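Local coordinates for putative uncharacterized protein (Bacteroides thetaiotaomicron, PDB 2RBK) that is probably a magnesium-dependent phosphatase of the haloacid dehalogenase superfamily, holding a vanadium oxide ligand in its active site beside the metal, at residues 51-54 against 55-58; 66-69 against 70-74; 83-87 against 88-92. One frame throughout, in Å; residues are numbered along the deposited sequence.

All three contacts are local, each within one run of chain, and they follow one another in sequence. Interaction 2 is the buried one: a tight hairpin turn whose strands belong to the large mixed sheet, with Asn69 near the vanadium ligand. Interactions 1 and 3 are partly exposed helix starts, on opposite sides of the chain's centre, their centres about 32 Å apart. In both, a carbonyl just before the helix takes the first amide bonds, and apolar contacts and outside polar partners add to them; 51-58 has two bridging waters besides, 83-92 a closer apolar contact, Ile85 with Val90. Interactions 2 and 3 touch, Ala71 O lying 3.0 Å from Ser83 N, a probable hydrogen bond; interaction 1 stands apart from both.

Interaction 1 of 3, residues 51-54 against 55-58; sequences NNLS and ELQD
The start of the short helix 54-58 is built here, with Leu53 as its N-cap residue. Leu53 O takes the first turn's bond from Gln57 N at 2.9 Å, nearly straight at 169°, and a weak one from Leu56 N. One residue on, Ser54 O receives Asp58 N at 2.8 Å. Leu53 has no polar side chain to offer the helix end, and water does part of that work: water 1 accepts from Glu55 N and donates to Asn52 O and, at 2.6 Å, to Glu55 OE1. Gln57 folds back over the cap, its amide carbon CD 3.9 Å from Leu53 CB. With CG anti to the carbonyl carbon (chi1 -67°) and the chain extended beyond it, its OE1 accepts from water 2, which in turn accepts from Leu53 N. The leucines meet loosely, Leu53 CD2 lying 4.3 Å from Leu56 CD1. The polar ends have further partners: Glu55 OE2 forms a salt bridge with Arg20, and Gln57 NE2 bonds to the hydroxyl of Tyr65 on strand 64-67. Helix 23-34 lies against Leu56 and Glu55, which touch Leu29 and Ile26 respectively.

Interaction 2 of 3, residues 66-69 against 70-74; sequences ITMN and GAYCF
Thr67 pairs with Tyr72 as an antiparallel hydrogen-bonded pair, Thr67 N giving to Tyr72 O at 2.9 Å, while Ile66 and Cys73 form the neighbouring non-hydrogen-bonded pair. Thr67 O accepts in return from Tyr72 N and, on the opposite face of its plane, from Gly70 N. The turn is closed further by Ala71 N on Met68 O at 3.0 Å. Tyr72 O is gripped twice as well: Thr67 OG1 donates to it at 2.7 Å, from the face opposite the backbone amide. The hydroxyl gets there because OG1 sits between the backbone N and the carbonyl carbon (chi1 74°), which also leaves it at the edge of the Tyr72 ring. The methyl of Thr67, CG2, lies 3.8 Å from Phe74 CE2. A valine in place of Thr67 brings no hydroxyl, and would probably leave Tyr72 O gripped from one face only, by the backbone amide. Ala71 and Tyr72 both face Thr67, a classic beta bulge at the end of the hairpin made by strands 64-67 and 72-75. Gly70 has a positive phi of 98° where a side chain would clash with Asn69 O. Met68 bends at chi3 to lay CE 4.0 Å from Tyr72 CB, and Ile66 CG1 packs on Cys73 SG. Asn69 points its amide elsewhere, bonding Gln149, Asp180 and Asn214, the last a residue of the vanadium ligand's pocket.

Interaction 3 of 3, residues 83-87 against 88-92; sequences SAIPQ and EEVKA
Helix 87-100 begins just after Pro86, the N-cap residue, and its first turn folds back on the residues that lead into it. Glu88 O takes up the helical pattern, accepting from Ala92 N at 3.0 Å. Glu89 N makes a weak bond to Pro86 O, and its side chain runs alongside the proline ring, OE2 lying 3.9 Å from Pro86 CG. That carboxylate oxygen has its polar partner elsewhere, in the hydroxyl of Thr168. Val90 N gives the straighter bond to Pro86 O, 3.1 Å long with an angle of 162° at the hydrogen and in the carbonyl plane. Its two methyls part company: CG2, anti to the carbonyl carbon, meets Ile85 CG2 at 3.6 Å, while CG1, anti to the backbone N (chi1 175°), comes 3.9 Å from Gln87 NE2. Lys91 N bonds to Gln87 O at 2.9 Å, and the aliphatic part of its side chain crosses that of Gln87, CE 4.0 Å from Gln87 CG. Both polar ends converge on one acceptor outside the helix, Ser143 O, and Gln87 NE2 bonds to Lys145 O too. Backbone bonds thus set the helix start, carbon contacts pack Ile85 on Val90 and Gln87 on Lys91, and the polar groups of Gln87, Glu89 and Lys91 tie this first turn to the end of helix 139-143 and to the loops that hold Lys145 and Thr168.

Interaction 1 of 3, residues 51-54 against 55-58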
ATOM      1  N   ASN A  51      -8.171  -7.614   4.226  1.00 14.64           N
ATOM      2  CA  ASN A  51      -9.021  -8.401   5.117  1.00 16.29           C
ATOM      3  C   ASN A  51      -8.991  -7.809   6.521  1.00 14.21           C
ATOM      4  O   ASN A  51      -9.476  -8.460   7.443  1.00 19.44           O
ATOM      5  CB  ASN A  51      -8.591  -9.879   5.144  1.00 20.55           C
ATOM      6  CG  ASN A  51      -7.269 -10.070   5.881  1.00 24.52           C
ATOM      7  OD1 ASN A  51      -6.471  -9.154   6.048  1.00 23.07           O
ATOM      8  ND2 ASN A  51      -6.983 -11.295   6.342  1.00 30.79           N
ATOM      9  N   ASN A  52      -8.459  -6.600   6.684  1.00 13.29           N
ATOM     10  CA  ASN A  52      -8.144  -6.050   8.027  1.00 13.07           C
ATOM     11  C   ASN A  52      -8.787  -4.704   8.258  1.00 12.41           C
ATOM     12  O   ASN A  52      -8.464  -4.039   9.234  1.00 14.88           O
ATOM     13  CB  ASN A  52      -6.625  -6.058   8.207  1.00 14.14           C
ATOM     14  CG  ASN A  52      -5.864  -5.240   7.188  1.00 12.58           C
ATOM     15  OD1 ASN A  52      -6.472  -4.730   6.212  1.00 13.82           O
ATOM     16  ND2 ASN A  52      -4.549  -5.199   7.374  1.00 14.13           N
ATOM     17  N   LEU A  53      -9.763  -4.288   7.399  1.00 11.67           N
ATOM     18  CA  LEU A  53     -10.401  -3.024   7.488  1.00 11.33           C
ATOM     19  C   LEU A  53     -11.883  -3.086   7.808  1.00 12.65           C
ATOM     20  O   LEU A  53     -12.596  -2.086   7.698  1.00 12.49           O
ATOM     21  CB  LEU A  53     -10.222  -2.154   6.232  1.00 11.85           C
ATOM     22  CG  LEU A  53      -8.798  -1.773   5.891  1.00 11.50           C
ATOM     23  CD1 LEU A  53      -8.861  -0.867   4.646  1.00 11.73           C
ATOM     24  CD2 LEU A  53      -8.129  -1.080   7.055  1.00 12.57           C
ATOM     25  N   SER A  54     -12.426  -4.252   8.232  1.00 14.35           N
ATOM     26  CA  SER A  54     -13.870  -4.370   8.412  1.00 14.98           C
ATOM     27  C   SER A  54     -14.446  -3.354   9.368  1.00 14.74           C
ATOM     28  O   SER A  54     -15.552  -2.922   9.175  1.00 15.49           O
ATOM     29  CB  SER A  54     -14.265  -5.784   8.827  1.00 19.44           C
ATOM     30  OG  SER A  54     -13.738  -6.136  10.068  1.00 27.06           O
ATOM     31  N   GLU A  55     -13.712  -2.964  10.387  1.00 14.77           N
ATOM     32  CA  GLU A  55     -14.279  -1.960  11.280  1.00 15.82           C
ATOM     33  C   GLU A  55     -14.625  -0.644  10.582  1.00 15.16           C
ATOM     34  O   GLU A  55     -15.672   0.005  10.818  1.00 20.91           O
ATOM     35  CB  GLU A  55     -13.348  -1.710  12.462  1.00 18.41           C
ATOM     36  CG  GLU A  55     -13.177  -2.964  13.294  1.00 23.91           C
ATOM     37  CD  GLU A  55     -11.884  -2.975  14.046  1.00 23.25           C
ATOM     38  OE1 GLU A  55     -10.844  -2.700  13.422  1.00 25.84           O
ATOM     39  OE2 GLU A  55     -11.859  -3.284  15.218  1.00 24.87           O
ATOM     40  N   LEU A  56     -13.765  -0.241   9.692  1.00 13.22           N
ATOM     41  CA  LEU A  56     -13.978   0.988   8.951  1.00 11.96           C
ATOM     42  C   LEU A  56     -15.032   0.793   7.842  1.00 11.74           C
ATOM     43  O   LEU A  56     -15.851   1.672   7.602  1.00 12.84           O
ATOM     44  CB  LEU A  56     -12.679   1.533   8.346  1.00 12.35           C
ATOM     45  CG  LEU A  56     -11.571   1.834   9.337  1.00 14.25           C
ATOM     46  CD1 LEU A  56     -10.326   2.295   8.625  1.00 15.18           C
ATOM     47  CD2 LEU A  56     -12.060   2.865  10.362  1.00 19.51           C
ATOM     48  N   GLN A  57     -14.922  -0.372   7.167  1.00 12.21           N
ATOM     49  CA  GLN A  57     -15.806  -0.705   6.076  1.00 13.08           C
ATOM     50  C   GLN A  57     -17.267  -0.877   6.542  1.00 13.79           C
ATOM     51  O   GLN A  57     -18.179  -0.348   5.902  1.00 14.50           O
ATOM     52  CB  GLN A  57     -15.361  -1.968   5.350  1.00 13.36           C
ATOM     53  CG  GLN A  57     -14.015  -1.716   4.633  1.00 12.87           C
ATOM     54  CD  GLN A  57     -13.400  -3.018   4.169  1.00 13.18           C
ATOM     55  OE1 GLN A  57     -13.484  -3.999   4.862  1.00 14.25           O
ATOM     56  NE2 GLN A  57     -12.699  -2.929   3.037  1.00 14.52           N
ATOM     57  N   ASP A  58     -17.431  -1.551   7.667  1.00 13.34           N
ATOM     58  CA  ASP A  58     -18.804  -1.771   8.173  1.00 13.89           C
ATOM     59  C   ASP A  58     -19.392  -0.465   8.664  1.00 12.74           C
ATOM     60  O   ASP A  58     -20.623  -0.354   8.747  1.00 15.91           O
ATOM     61  CB  ASP A  58     -18.753  -2.787   9.294  1.00 17.60           C
ATOM     62  CG  ASP A  58     -18.392  -4.194   8.880  1.00 21.36           C
ATOM     63  OD1 ASP A  58     -18.372  -4.488   7.678  1.00 28.12           O
ATOM     64  OD2 ASP A  58     -18.119  -5.028   9.731  1.00 27.38           O
TER
HETATM   65  O   HOH W   1     -10.917  -3.603  11.001  1.00 21.55           O
HETATM   66  O   HOH W   2     -11.271  -5.616   5.241  1.00 14.07           O

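Interaction 2 of 3, residues 66-69 against 70-74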
ATOM      1  N   ILE A  66      -6.909   3.305  -3.180  1.00  7.44           N
ATOM      2  CA  ILE A  66      -5.699   3.187  -3.942  1.00  7.67           C
ATOM      3  C   ILE A  66      -5.065   1.886  -3.494  1.00  7.66           C
ATOM      4  O   ILE A  66      -4.690   1.762  -2.324  1.00  8.35           O
ATOM      5  CB  ILE A  66      -4.756   4.408  -3.664  1.00  7.96           C
ATOM      6  CG1 ILE A  66      -5.376   5.703  -4.156  1.00  8.48           C
ATOM      7  CG2 ILE A  66      -3.354   4.140  -4.208  1.00  8.88           C
ATOM      8  CD1 ILE A  66      -4.795   6.892  -3.403  1.00  9.27           C
ATOM      9  N   THR A  67      -4.998   0.900  -4.387  1.00  7.82           N
ATOM     10  CA  THR A  67      -4.435  -0.415  -4.055  1.00  7.87           C
ATOM     11  C   THR A  67      -3.280  -0.701  -4.975  1.00  7.95           C
ATOM     12  O   THR A  67      -3.042  -0.010  -5.971  1.00  8.31           O
ATOM     13  CB  THR A  67      -5.523  -1.522  -4.143  1.00  8.64           C
ATOM     14  OG1 THR A  67      -5.828  -1.812  -5.515  1.00  9.65           O
ATOM     15  CG2 THR A  67      -6.755  -1.165  -3.365  1.00 10.64           C
ATOM     16  N   MET A  68      -2.522  -1.744  -4.609  1.00  8.20           N
ATOM     17  CA  MET A  68      -1.351  -2.125  -5.398  1.00  8.75           C
ATOM     18  C   MET A  68      -0.465  -0.887  -5.698  1.00  8.73           C
ATOM     19  O   MET A  68       0.014  -0.683  -6.822  1.00  8.87           O
ATOM     20  CB  MET A  68      -1.725  -2.875  -6.681  1.00  8.84           C
ATOM     21  CG  MET A  68      -2.403  -4.167  -6.366  1.00 11.90           C
ATOM     22  SD  MET A  68      -2.506  -5.310  -7.721  1.00 12.19           S
ATOM     23  CE  MET A  68      -4.274  -5.345  -8.065  1.00 13.36           C
ATOM     24  N   ASN A  69      -0.249  -0.080  -4.671  1.00  8.73           N
ATOM     25  CA  ASN A  69       0.700   1.042  -4.780  1.00  9.37           C
ATOM     26  C   ASN A  69       0.327   2.018  -5.869  1.00  9.17           C
ATOM     27  O   ASN A  69       1.184   2.668  -6.444  1.00 11.94           O
ATOM     28  CB  ASN A  69       2.149   0.555  -4.993  1.00 10.16           C
ATOM     29  CG  ASN A  69       2.680  -0.129  -3.777  1.00  9.89           C
ATOM     30  OD1 ASN A  69       2.980   0.538  -2.791  1.00 12.96           O
ATOM     31  ND2 ASN A  69       2.718  -1.458  -3.780  1.00 11.36           N
ATOM     32  N   GLY A  70      -0.981   2.185  -6.142  1.00  8.66           N
ATOM     33  CA  GLY A  70      -1.441   3.079  -7.194  1.00  9.12           C
ATOM     34  C   GLY A  70      -1.767   2.444  -8.491  1.00  9.16           C
ATOM     35  O   GLY A  70      -2.372   3.110  -9.367  1.00  9.97           O
ATOM     36  N   ALA A  71      -1.428   1.169  -8.678  1.00  8.55           N
ATOM     37  CA  ALA A  71      -1.689   0.470  -9.936  1.00  8.69           C
ATOM     38  C   ALA A  71      -3.137   0.026 -10.098  1.00  8.72           C
ATOM     39  O   ALA A  71      -3.543  -0.433 -11.176  1.00  9.81           O
ATOM     40  CB  ALA A  71      -0.773  -0.733 -10.102  1.00  9.35           C
ATOM     41  N   TYR A  72      -3.989   0.177  -9.071  1.00  8.59           N
ATOM     42  CA  TYR A  72      -5.374  -0.216  -9.189  1.00  8.82           C
ATOM     43  C   TYR A  72      -6.213   0.651  -8.238  1.00  8.22           C
ATOM     44  O   TYR A  72      -6.132   0.453  -7.015  1.00  8.62           O
ATOM     45  CB  TYR A  72      -5.572  -1.701  -8.958  1.00  9.37           C
ATOM     46  CG  TYR A  72      -6.914  -2.210  -9.355  1.00  9.80           C
ATOM     47  CD1 TYR A  72      -7.117  -2.595 -10.673  1.00 11.63           C
ATOM     48  CD2 TYR A  72      -7.920  -2.341  -8.433  1.00 11.35           C
ATOM     49  CE1 TYR A  72      -8.333  -3.068 -11.084  1.00 13.58           C
ATOM     50  CE2 TYR A  72      -9.140  -2.827  -8.852  1.00 12.55           C
ATOM     51  CZ  TYR A  72      -9.357  -3.199 -10.163  1.00 12.92           C
ATOM     52  OH  TYR A  72     -10.574  -3.742 -10.548  1.00 17.80           O
ATOM     53  N   CYS A  73      -6.957   1.618  -8.771  1.00  8.25           N
ATOM     54  CA  CYS A  73      -7.656   2.589  -7.970  1.00  7.97           C
ATOM     55  C   CYS A  73      -9.139   2.560  -8.283  1.00  7.83           C
ATOM     56  O   CYS A  73      -9.505   2.494  -9.470  1.00  8.48           O
ATOM     57  CB  CYS A  73      -7.110   3.982  -8.239  1.00  8.46           C
ATOM     58  SG  CYS A  73      -5.347   4.203  -7.895  1.00  9.36           S
ATOM     59  N   PHE A  74      -9.987   2.646  -7.247  1.00  8.08           N
ATOM     60  CA  PHE A  74     -11.427   2.571  -7.471  1.00  8.69           C
ATOM     61  C   PHE A  74     -12.174   3.369  -6.404  1.00  8.57           C
ATOM     62  O   PHE A  74     -11.688   3.588  -5.305  1.00  9.08           O
ATOM     63  CB  PHE A  74     -11.924   1.126  -7.550  1.00  9.38           C
ATOM     64  CG  PHE A  74     -11.540   0.267  -6.373  1.00  9.19           C
ATOM     65  CD1 PHE A  74     -12.408   0.104  -5.280  1.00 10.21           C
ATOM     66  CD2 PHE A  74     -10.322  -0.419  -6.333  1.00  9.78           C
ATOM     67  CE1 PHE A  74     -12.039  -0.712  -4.205  1.00 10.83           C
ATOM     68  CE2 PHE A  74      -9.981  -1.243  -5.288  1.00 10.71           C
ATOM     69  CZ  PHE A  74     -10.857  -1.395  -4.212  1.00 11.08           C
TER

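Interaction 3 of 3, residues 83-87 against 88-92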
ATOM      1  N   SER A  83      -3.258  -0.302 -14.166  1.00  9.88           N
ATOM      2  CA  SER A  83      -2.107  -0.485 -15.006  1.00  9.63           C
ATOM      3  C   SER A  83      -1.704  -1.956 -15.024  1.00  9.44           C
ATOM      4  O   SER A  83      -2.224  -2.753 -14.273  1.00 11.20           O
ATOM      5  CB  SER A  83      -0.898   0.368 -14.532  1.00 10.66           C
ATOM      6  OG  SER A  83      -0.467  -0.090 -13.277  1.00 11.61           O
ATOM      7  N   ALA A  84      -0.755  -2.273 -15.880  1.00  9.87           N
ATOM      8  CA  ALA A  84      -0.218  -3.620 -15.972  1.00 10.81           C
ATOM      9  C   ALA A  84       1.275  -3.496 -16.282  1.00  9.88           C
ATOM     10  O   ALA A  84       1.738  -2.572 -16.948  1.00 11.43           O
ATOM     11  CB  ALA A  84      -0.910  -4.435 -17.012  1.00 15.51           C
ATOM     12  N   ILE A  85       2.045  -4.479 -15.816  1.00  9.69           N
ATOM     13  CA  ILE A  85       3.480  -4.516 -15.991  1.00  9.69           C
ATOM     14  C   ILE A  85       3.844  -5.007 -17.371  1.00  9.36           C
ATOM     15  O   ILE A  85       3.268  -6.000 -17.839  1.00 10.42           O
ATOM     16  CB  ILE A  85       4.084  -5.413 -14.880  1.00  9.50           C
ATOM     17  CG1 ILE A  85       3.814  -4.839 -13.497  1.00 10.79           C
ATOM     18  CG2 ILE A  85       5.566  -5.604 -15.104  1.00 10.80           C
ATOM     19  CD1 ILE A  85       4.149  -5.775 -12.383  1.00 11.25           C
ATOM     20  N   PRO A  86       4.810  -4.406 -18.038  1.00  9.93           N
ATOM     21  CA  PRO A  86       5.308  -4.943 -19.312  1.00 10.26           C
ATOM     22  C   PRO A  86       5.625  -6.449 -19.195  1.00 10.27           C
ATOM     23  O   PRO A  86       6.290  -6.872 -18.256  1.00 10.24           O
ATOM     24  CB  PRO A  86       6.578  -4.131 -19.559  1.00 11.18           C
ATOM     25  CG  PRO A  86       6.244  -2.792 -18.958  1.00 13.55           C
ATOM     26  CD  PRO A  86       5.515  -3.178 -17.683  1.00 11.40           C
ATOM     27  N   GLN A  87       5.173  -7.196 -20.179  1.00 10.90           N
ATOM     28  CA  GLN A  87       5.293  -8.646 -20.040  1.00 11.18           C
ATOM     29  C   GLN A  87       6.757  -9.071 -19.965  1.00 10.89           C
ATOM     30  O   GLN A  87       7.079 -10.049 -19.264  1.00 11.68           O
ATOM     31  CB  GLN A  87       4.629  -9.361 -21.181  1.00 11.73           C
ATOM     32  CG  GLN A  87       4.233 -10.787 -20.712  1.00 12.09           C
ATOM     33  CD  GLN A  87       3.135 -10.746 -19.706  1.00 11.76           C
ATOM     34  OE1 GLN A  87       2.292  -9.821 -19.731  1.00 14.19           O
ATOM     35  NE2 GLN A  87       3.064 -11.684 -18.790  1.00 13.60           N
ATOM     36  N   GLU A  88       7.670  -8.405 -20.650  1.00 11.47           N
ATOM     37  CA  GLU A  88       9.072  -8.799 -20.549  1.00 12.35           C
ATOM     38  C   GLU A  88       9.553  -8.727 -19.115  1.00 11.23           C
ATOM     39  O   GLU A  88      10.426  -9.521 -18.692  1.00 12.66           O
ATOM     40  CB  GLU A  88       9.920  -7.892 -21.428  1.00 14.72           C
ATOM     41  CG  GLU A  88       9.964  -8.157 -22.860  1.00 19.38           C
ATOM     42  CD  GLU A  88      10.902  -7.382 -23.712  1.00 19.93           C
ATOM     43  OE1 GLU A  88      11.735  -6.594 -23.200  1.00 18.59           O
ATOM     44  OE2 GLU A  88      10.788  -7.504 -24.955  1.00 24.69           O
ATOM     45  N   GLU A  89       9.085  -7.746 -18.382  1.00 10.48           N
ATOM     46  CA  GLU A  89       9.548  -7.535 -16.992  1.00 10.59           C
ATOM     47  C   GLU A  89       8.877  -8.535 -16.066  1.00 10.25           C
ATOM     48  O   GLU A  89       9.510  -8.997 -15.100  1.00 11.27           O
ATOM     49  CB  GLU A  89       9.326  -6.075 -16.623  1.00 11.12           C
ATOM     50  CG  GLU A  89      10.140  -5.159 -17.515  1.00 13.47           C
ATOM     51  CD  GLU A  89      10.218  -3.694 -17.157  1.00 13.95           C
ATOM     52  OE1 GLU A  89      10.473  -3.318 -16.049  1.00 15.38           O
ATOM     53  OE2 GLU A  89      10.041  -2.896 -18.118  1.00 15.95           O
ATOM     54  N   VAL A  90       7.626  -8.909 -16.323  1.00 10.10           N
ATOM     55  CA  VAL A  90       7.009 -10.013 -15.588  1.00 10.50           C
ATOM     56  C   VAL A  90       7.819 -11.300 -15.753  1.00 10.91           C
ATOM     57  O   VAL A  90       8.164 -11.983 -14.796  1.00 11.63           O
ATOM     58  CB  VAL A  90       5.549 -10.250 -16.048  1.00 10.55           C
ATOM     59  CG1 VAL A  90       4.944 -11.471 -15.367  1.00 12.68           C
ATOM     60  CG2 VAL A  90       4.694  -9.018 -15.805  1.00 10.98           C
ATOM     61  N   LYS A  91       8.142 -11.600 -17.005  1.00 11.47           N
ATOM     62  CA  LYS A  91       8.896 -12.833 -17.308  1.00 12.51           C
ATOM     63  C   LYS A  91      10.270 -12.788 -16.679  1.00 12.95           C
ATOM     64  O   LYS A  91      10.731 -13.812 -16.145  1.00 13.52           O
ATOM     65  CB  LYS A  91       9.006 -13.046 -18.817  1.00 14.54           C
ATOM     66  CG  LYS A  91       7.688 -13.345 -19.528  1.00 16.78           C
ATOM     67  CD  LYS A  91       7.828 -13.620 -21.000  1.00 24.80           C
ATOM     68  CE  LYS A  91       6.562 -13.882 -21.760  1.00 28.37           C
ATOM     69  NZ  LYS A  91       5.516 -14.800 -21.235  1.00 40.98           N
ATOM     70  N   ALA A  92      10.925 -11.628 -16.684  1.00 12.83           N
ATOM     71  CA  ALA A  92      12.271 -11.541 -16.105  1.00 13.53           C
ATOM     72  C   ALA A  92      12.249 -11.696 -14.612  1.00 12.59           C
ATOM     73  O   ALA A  92      13.115 -12.367 -14.022  1.00 13.30           O
ATOM     74  CB  ALA A  92      12.943 -10.246 -16.508  1.00 16.01           C
TER